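Local coordinates for UPF0434 family protein (Haloferax volcanii, PDB 6F5Z) that probably activates methyltransferases as a small Trm112-type partner subunit, here in complex with a putative methyltransferase, at residues D11-E21 and G33-Y44. Residues are numbered along the deposited sequence; the frame is centred on the assembly and turned at random.
Sequences DPLDKSELELE and GRLIGTVTGEVY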
ATOM      1  N   ASP C  11     -21.737  -3.006  21.971  1.00 15.73           N
ATOM      2  CA  ASP C  11     -22.965  -3.512  21.424  1.00 15.41           C
ATOM      3  C   ASP C  11     -23.024  -3.179  19.926  1.00 16.35           C
ATOM      4  O   ASP C  11     -22.870  -2.033  19.570  1.00 17.86           O
ATOM      5  CB  ASP C  11     -24.140  -2.842  22.148  1.00 16.87           C
ATOM      6  CG  ASP C  11     -25.485  -3.488  21.925  1.00 20.59           C
ATOM      7  OD1 ASP C  11     -25.758  -3.948  20.782  1.00 19.48           O
ATOM      8  OD2 ASP C  11     -26.310  -3.472  22.867  1.00 18.24           O
ATOM      9  N   PRO C  12     -23.179  -4.158  19.034  1.00 16.71           N
ATOM     10  CA  PRO C  12     -23.211  -3.828  17.590  1.00 17.15           C
ATOM     11  C   PRO C  12     -24.367  -2.935  17.198  1.00 22.24           C
ATOM     12  O   PRO C  12     -24.249  -2.227  16.201  1.00 22.24           O
ATOM     13  CB  PRO C  12     -23.342  -5.195  16.917  1.00 19.45           C
ATOM     14  CG  PRO C  12     -23.950  -6.108  17.972  1.00 23.52           C
ATOM     15  CD  PRO C  12     -23.349  -5.609  19.272  1.00 18.33           C
ATOM     16  N   LEU C  13     -25.461  -2.908  18.005  1.00 18.11           N
ATOM     17  CA  LEU C  13     -26.619  -2.103  17.587  1.00 18.79           C
ATOM     18  C   LEU C  13     -26.383  -0.618  17.683  1.00 22.04           C
ATOM     19  O   LEU C  13     -26.746   0.106  16.766  1.00 23.52           O
ATOM     20  CB  LEU C  13     -27.836  -2.451  18.433  1.00 19.37           C
ATOM     21  CG  LEU C  13     -28.439  -3.829  18.214  1.00 24.05           C
ATOM     22  CD1 LEU C  13     -29.461  -4.126  19.275  1.00 25.06           C
ATOM     23  CD2 LEU C  13     -29.110  -3.926  16.838  1.00 26.97           C
ATOM     24  N   ASP C  14     -25.805  -0.153  18.790  1.00 18.71           N
ATOM     25  CA  ASP C  14     -25.643   1.284  19.027  1.00 17.72           C
ATOM     26  C   ASP C  14     -24.262   1.687  19.551  1.00 21.99           C
ATOM     27  O   ASP C  14     -24.018   2.865  19.892  1.00 22.19           O
ATOM     28  CB  ASP C  14     -26.753   1.769  19.994  1.00 19.42           C
ATOM     29  CG  ASP C  14     -26.582   1.202  21.389  1.00 24.39           C
ATOM     30  OD1 ASP C  14     -25.761   0.274  21.563  1.00 22.04           O
ATOM     31  OD2 ASP C  14     -27.234   1.719  22.326  1.00 26.00           O
ATOM     32  N   LYS C  15     -23.339   0.719  19.585  1.00 18.58           N
ATOM     33  CA  LYS C  15     -21.951   0.955  19.988  1.00 18.38           C
ATOM     34  C   LYS C  15     -21.785   1.338  21.445  1.00 22.81           C
ATOM     35  O   LYS C  15     -20.744   1.864  21.836  1.00 23.62           O
ATOM     36  CB  LYS C  15     -21.216   1.980  19.055  1.00 21.75           C
ATOM     37  CG  LYS C  15     -21.506   1.820  17.556  1.00 22.38           C
ATOM     38  CD  LYS C  15     -21.345   0.399  17.023  1.00 19.52           C
ATOM     39  CE  LYS C  15     -21.696   0.386  15.567  1.00 23.12           C
ATOM     40  NZ  LYS C  15     -21.825  -0.977  15.074  1.00 21.35           N
ATOM     41  N   SER C  16     -22.776   0.982  22.272  1.00 19.01           N
ATOM     42  CA  SER C  16     -22.709   1.258  23.691  1.00 18.37           C
ATOM     43  C   SER C  16     -21.939   0.160  24.428  1.00 19.30           C
ATOM     44  O   SER C  16     -21.624  -0.903  23.881  1.00 19.47           O
ATOM     45  CB  SER C  16     -24.120   1.417  24.255  1.00 20.02           C
ATOM     46  OG  SER C  16     -24.884   0.271  23.939  1.00 23.66           O
ATOM     47  N   GLU C  17     -21.644   0.424  25.693  1.00 19.60           N
ATOM     48  CA  GLU C  17     -20.896  -0.486  26.536  1.00 19.00           C
ATOM     49  C   GLU C  17     -21.664  -1.782  26.790  1.00 20.62           C
ATOM     50  O   GLU C  17     -22.895  -1.763  26.901  1.00 19.68           O
ATOM     51  CB  GLU C  17     -20.621   0.235  27.887  1.00 20.93           C
ATOM     52  CG  GLU C  17     -19.575  -0.421  28.778  1.00 36.08           C
ATOM     53  CD  GLU C  17     -18.125  -0.403  28.313  1.00 69.97           C
ATOM     54  OE1 GLU C  17     -17.329  -1.201  28.861  1.00 73.65           O
ATOM     55  OE2 GLU C  17     -17.777   0.404  27.420  1.00 67.84           O
ATOM     56  N   LEU C  18     -20.913  -2.904  26.906  1.00 17.26           N
ATOM     57  CA  LEU C  18     -21.461  -4.203  27.274  1.00 17.24           C
ATOM     58  C   LEU C  18     -21.028  -4.519  28.695  1.00 18.88           C
ATOM     59  O   LEU C  18     -19.893  -4.235  29.099  1.00 19.72           O
ATOM     60  CB  LEU C  18     -20.909  -5.328  26.368  1.00 16.49           C
ATOM     61  CG  LEU C  18     -21.313  -5.176  24.904  1.00 17.86           C
ATOM     62  CD1 LEU C  18     -20.310  -5.952  24.002  1.00 17.93           C
ATOM     63  CD2 LEU C  18     -22.745  -5.676  24.640  1.00 16.85           C
ATOM     64  N   GLU C  19     -21.900  -5.188  29.426  1.00 16.51           N
ATOM     65  CA  GLU C  19     -21.612  -5.699  30.757  1.00 17.89           C
ATOM     66  C   GLU C  19     -21.280  -7.180  30.557  1.00 18.97           C
ATOM     67  O   GLU C  19     -22.044  -7.895  29.930  1.00 19.00           O
ATOM     68  CB  GLU C  19     -22.881  -5.558  31.638  1.00 20.40           C
ATOM     69  CG  GLU C  19     -22.805  -6.191  33.019  1.00 31.62           C
ATOM     70  CD  GLU C  19     -24.138  -6.584  33.641  1.00 63.25           C
ATOM     71  OE1 GLU C  19     -24.153  -7.546  34.442  1.00 59.33           O
ATOM     72  OE2 GLU C  19     -25.168  -5.944  33.321  1.00 57.15           O
ATOM     73  N   LEU C  20     -20.190  -7.640  31.162  1.00 16.42           N
ATOM     74  CA  LEU C  20     -19.821  -9.049  31.111  1.00 16.60           C
ATOM     75  C   LEU C  20     -20.338  -9.783  32.338  1.00 18.36           C
ATOM     76  O   LEU C  20     -20.086  -9.342  33.480  1.00 19.44           O
ATOM     77  CB  LEU C  20     -18.281  -9.186  31.035  1.00 16.40           C
ATOM     78  CG  LEU C  20     -17.700 -10.602  31.150  1.00 18.30           C
ATOM     79  CD1 LEU C  20     -18.107 -11.465  29.937  1.00 17.69           C
ATOM     80  CD2 LEU C  20     -16.216 -10.558  31.296  1.00 19.83           C
ATOM     81  N   GLU C  21     -20.997 -10.926  32.100  1.00 16.18           N
ATOM     82  CA  GLU C  21     -21.395 -11.890  33.120  1.00 16.22           C
ATOM     83  C   GLU C  21     -20.618 -13.175  32.799  1.00 19.07           C
ATOM     84  O   GLU C  21     -20.632 -13.649  31.647  1.00 18.44           O
ATOM     85  CB  GLU C  21     -22.892 -12.192  33.094  1.00 18.11           C
ATOM     86  CG  GLU C  21     -23.749 -11.023  33.525  1.00 26.20           C
ATOM     87  CD  GLU C  21     -25.210 -11.390  33.723  1.00 34.99           C
ATOM     88  OE1 GLU C  21     -25.615 -12.506  33.314  1.00 27.71           O
ATOM     89  OE2 GLU C  21     -25.965 -10.524  34.222  1.00 35.81           O
ATOM     90  N   GLY C  33     -20.681 -17.451  29.352  1.00 15.90           N
ATOM     91  CA  GLY C  33     -21.118 -16.195  29.922  1.00 15.74           C
ATOM     92  C   GLY C  33     -21.912 -15.423  28.899  1.00 16.78           C
ATOM     93  O   GLY C  33     -22.451 -16.012  27.958  1.00 16.92           O
ATOM     94  N   ARG C  34     -22.008 -14.123  29.117  1.00 15.00           N
ATOM     95  CA  ARG C  34     -22.739 -13.304  28.175  1.00 15.30           C
ATOM     96  C   ARG C  34     -22.285 -11.863  28.294  1.00 15.62           C
ATOM     97  O   ARG C  34     -21.774 -11.446  29.331  1.00 16.15           O
ATOM     98  CB  ARG C  34     -24.264 -13.429  28.379  1.00 19.13           C
ATOM     99  CG  ARG C  34     -24.724 -12.964  29.748  1.00 22.98           C
ATOM    100  CD  ARG C  34     -26.035 -13.639  30.215  1.00 24.64           C
ATOM    101  NE  ARG C  34     -25.911 -15.089  30.116  1.00 24.38           N
ATOM    102  CZ  ARG C  34     -25.267 -15.854  31.003  1.00 26.21           C
ATOM    103  NH1 ARG C  34     -24.806 -15.331  32.135  1.00 21.63           N
ATOM    104  NH2 ARG C  34     -25.107 -17.147  30.775  1.00 27.11           N
ATOM    105  N   LEU C  35     -22.498 -11.108  27.219  1.00 15.08           N
ATOM    106  CA  LEU C  35     -22.223  -9.690  27.139  1.00 15.71           C
ATOM    107  C   LEU C  35     -23.584  -9.025  26.993  1.00 16.21           C
ATOM    108  O   LEU C  35     -24.343  -9.397  26.096  1.00 17.87           O
ATOM    109  CB  LEU C  35     -21.338  -9.419  25.892  1.00 15.84           C
ATOM    110  CG  LEU C  35     -19.894  -9.847  26.120  1.00 17.28           C
ATOM    111  CD1 LEU C  35     -19.142 -10.026  24.772  1.00 18.37           C
ATOM    112  CD2 LEU C  35     -19.140  -8.830  26.985  1.00 16.28           C
ATOM    113  N   ILE C  36     -23.925  -8.123  27.904  1.00 15.76           N
ATOM    114  CA  ILE C  36     -25.254  -7.520  27.910  1.00 16.38           C
ATOM    115  C   ILE C  36     -25.194  -6.052  27.590  1.00 18.02           C
ATOM    116  O   ILE C  36     -24.438  -5.321  28.215  1.00 18.04           O
ATOM    117  CB  ILE C  36     -25.931  -7.765  29.283  1.00 19.89           C
ATOM    118  CG1 ILE C  36     -25.996  -9.272  29.619  1.00 20.43           C
ATOM    119  CG2 ILE C  36     -27.351  -7.144  29.290  1.00 20.54           C
ATOM    120  CD1 ILE C  36     -26.451  -9.604  31.034  1.00 28.72           C
ATOM    121  N   GLY C  37     -25.980  -5.635  26.595  1.00 17.07           N
ATOM    122  CA  GLY C  37     -26.042  -4.235  26.219  1.00 17.43           C
ATOM    123  C   GLY C  37     -26.562  -3.380  27.368  1.00 19.89           C
ATOM    124  O   GLY C  37     -27.684  -3.601  27.822  1.00 20.55           O
ATOM    125  N   THR C  38     -25.753  -2.426  27.841  1.00 18.71           N
ATOM    126  CA  THR C  38     -26.126  -1.530  28.962  1.00 17.97           C
ATOM    127  C   THR C  38     -27.260  -0.566  28.587  1.00 22.25           C
ATOM    128  O   THR C  38     -27.846   0.055  29.495  1.00 22.58           O
ATOM    129  CB  THR C  38     -24.904  -0.743  29.450  1.00 21.77           C
ATOM    130  OG1 THR C  38     -24.393   0.014  28.366  1.00 21.20           O
ATOM    131  CG2 THR C  38     -23.800  -1.655  30.085  1.00 21.64           C
ATOM    132  N   VAL C  39     -27.524  -0.381  27.279  1.00 17.14           N
ATOM    133  CA  VAL C  39     -28.583   0.516  26.805  1.00 15.82           C
ATOM    134  C   VAL C  39     -29.694  -0.273  26.163  1.00 18.67           C
ATOM    135  O   VAL C  39     -30.879  -0.034  26.452  1.00 18.58           O
ATOM    136  CB  VAL C  39     -27.987   1.562  25.820  1.00 20.32           C
ATOM    137  CG1 VAL C  39     -29.066   2.469  25.232  1.00 21.65           C
ATOM    138  CG2 VAL C  39     -26.893   2.397  26.479  1.00 20.31           C
ATOM    139  N   THR C  40     -29.350  -1.215  25.274  1.00 17.15           N
ATOM    140  CA  THR C  40     -30.381  -1.968  24.552  1.00 17.22           C
ATOM    141  C   THR C  40     -30.977  -3.133  25.346  1.00 18.49           C
ATOM    142  O   THR C  40     -32.031  -3.645  24.961  1.00 19.06           O
ATOM    143  CB  THR C  40     -29.777  -2.588  23.258  1.00 19.54           C
ATOM    144  OG1 THR C  40     -28.799  -3.567  23.645  1.00 19.16           O
ATOM    145  CG2 THR C  40     -29.155  -1.541  22.351  1.00 19.64           C
ATOM    146  N   GLY C  41     -30.222  -3.633  26.320  1.00 17.82           N
ATOM    147  CA  GLY C  41     -30.546  -4.809  27.127  1.00 17.67           C
ATOM    148  C   GLY C  41     -30.360  -6.104  26.344  1.00 19.09           C
ATOM    149  O   GLY C  41     -30.692  -7.186  26.844  1.00 19.63           O
ATOM    150  N   GLU C  42     -29.809  -6.022  25.104  1.00 16.52           N
ATOM    151  CA  GLU C  42     -29.633  -7.239  24.297  1.00 16.47           C
ATOM    152  C   GLU C  42     -28.543  -8.135  24.928  1.00 18.60           C
ATOM    153  O   GLU C  42     -27.566  -7.649  25.492  1.00 19.77           O
ATOM    154  CB  GLU C  42     -29.298  -6.896  22.830  1.00 18.84           C
ATOM    155  CG  GLU C  42     -30.450  -6.207  22.103  1.00 24.84           C
ATOM    156  CD  GLU C  42     -31.762  -6.953  21.901  1.00 32.65           C
ATOM    157  OE1 GLU C  42     -31.800  -8.196  22.061  1.00 30.83           O
ATOM    158  OE2 GLU C  42     -32.754  -6.277  21.534  1.00 32.70           O
ATOM    159  N   VAL C  43     -28.772  -9.447  24.890  1.00 17.82           N
ATOM    160  CA  VAL C  43     -27.882 -10.438  25.483  1.00 17.84           C
ATOM    161  C   VAL C  43     -27.128 -11.141  24.359  1.00 18.21           C
ATOM    162  O   VAL C  43     -27.758 -11.777  23.518  1.00 19.87           O
ATOM    163  CB  VAL C  43     -28.658 -11.444  26.375  1.00 21.61           C
ATOM    164  CG1 VAL C  43     -27.699 -12.509  26.949  1.00 21.64           C
ATOM    165  CG2 VAL C  43     -29.399 -10.715  27.509  1.00 22.33           C
ATOM    166  N   TYR C  44     -25.796 -11.044  24.374  1.00 16.19           N
ATOM    167  CA  TYR C  44     -24.899 -11.652  23.377  1.00 16.18           C
ATOM    168  C   TYR C  44     -24.179 -12.792  24.089  1.00 16.65           C
ATOM    169  O   TYR C  44     -23.328 -12.540  24.958  1.00 17.98           O
ATOM    170  CB  TYR C  44     -23.940 -10.591  22.839  1.00 16.44           C
ATOM    171  CG  TYR C  44     -24.708  -9.460  22.182  1.00 15.40           C
ATOM    172  CD1 TYR C  44     -25.258  -9.614  20.910  1.00 17.67           C
ATOM    173  CD2 TYR C  44     -24.864  -8.229  22.817  1.00 16.48           C
ATOM    174  CE1 TYR C  44     -25.970  -8.588  20.301  1.00 16.44           C
ATOM    175  CE2 TYR C  44     -25.551  -7.179  22.199  1.00 16.89           C
ATOM    176  CZ  TYR C  44     -26.106  -7.369  20.939  1.00 17.76           C
ATOM    177  OH  TYR C  44     -26.814  -6.378  20.276  1.00 18.65           O
TER
HETATM  178  O   HOH W   1     -26.497  -1.578  24.784  1.00 20.08           O
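Both carboxylate oxygens of Asp11 bond across to the segment Gly33-Tyr44. The contact lies in the Trm112-like fold, of the zinc beta-ribbon clan, where strand 18-21 runs antiparallel to strand 33-37. Asp11 OD1 accepts from Tyr44 OH at 2.7 Å and, from the other face of its plane, from Leu13 N, which closes an Asx turn. Asp11 OD2 takes the Thr40 hydroxyl, OG1, at 2.6 Å through its syn lone pair. A water donates to the same OD2 and to Ser16 OG, and accepts from Thr40 N. With CG anti to the backbone N (chi1 -166°), the Asp11 carboxylate comes nearer to Thr40 and Tyr44. It stands nearly perpendicular to the Tyr44 ring, 84° between planes. Pro12 CD makes an off-centre CH-pi contact with that ring, and Leu18 CD2 lies 3.8 Å from Tyr44 CD2. Thr40 OG1 also accepts from Glu42 N in an ST turn. Just before strand 18-21 and just after strand 33-37, Glu17 O accepts from both Thr38 N and Thr38 OG1. Glu19 with Ile36 and Glu21 with Arg34 form hydrogen-bonded pairs. Leu18, Leu20 and Leu35 pack on one sheet face, with Ile46 beside Leu20 and Leu35. Lys15 NZ makes salt bridges to Asp96 and Glu125 of the putative methyltransferase chain, so this loop faces the partner. On the other sheet face, Arg34 pairs with Asp23 through NH2, while Arg34 NH1 meets the anti lone pair of Glu21 OE1 at 3.2 Å.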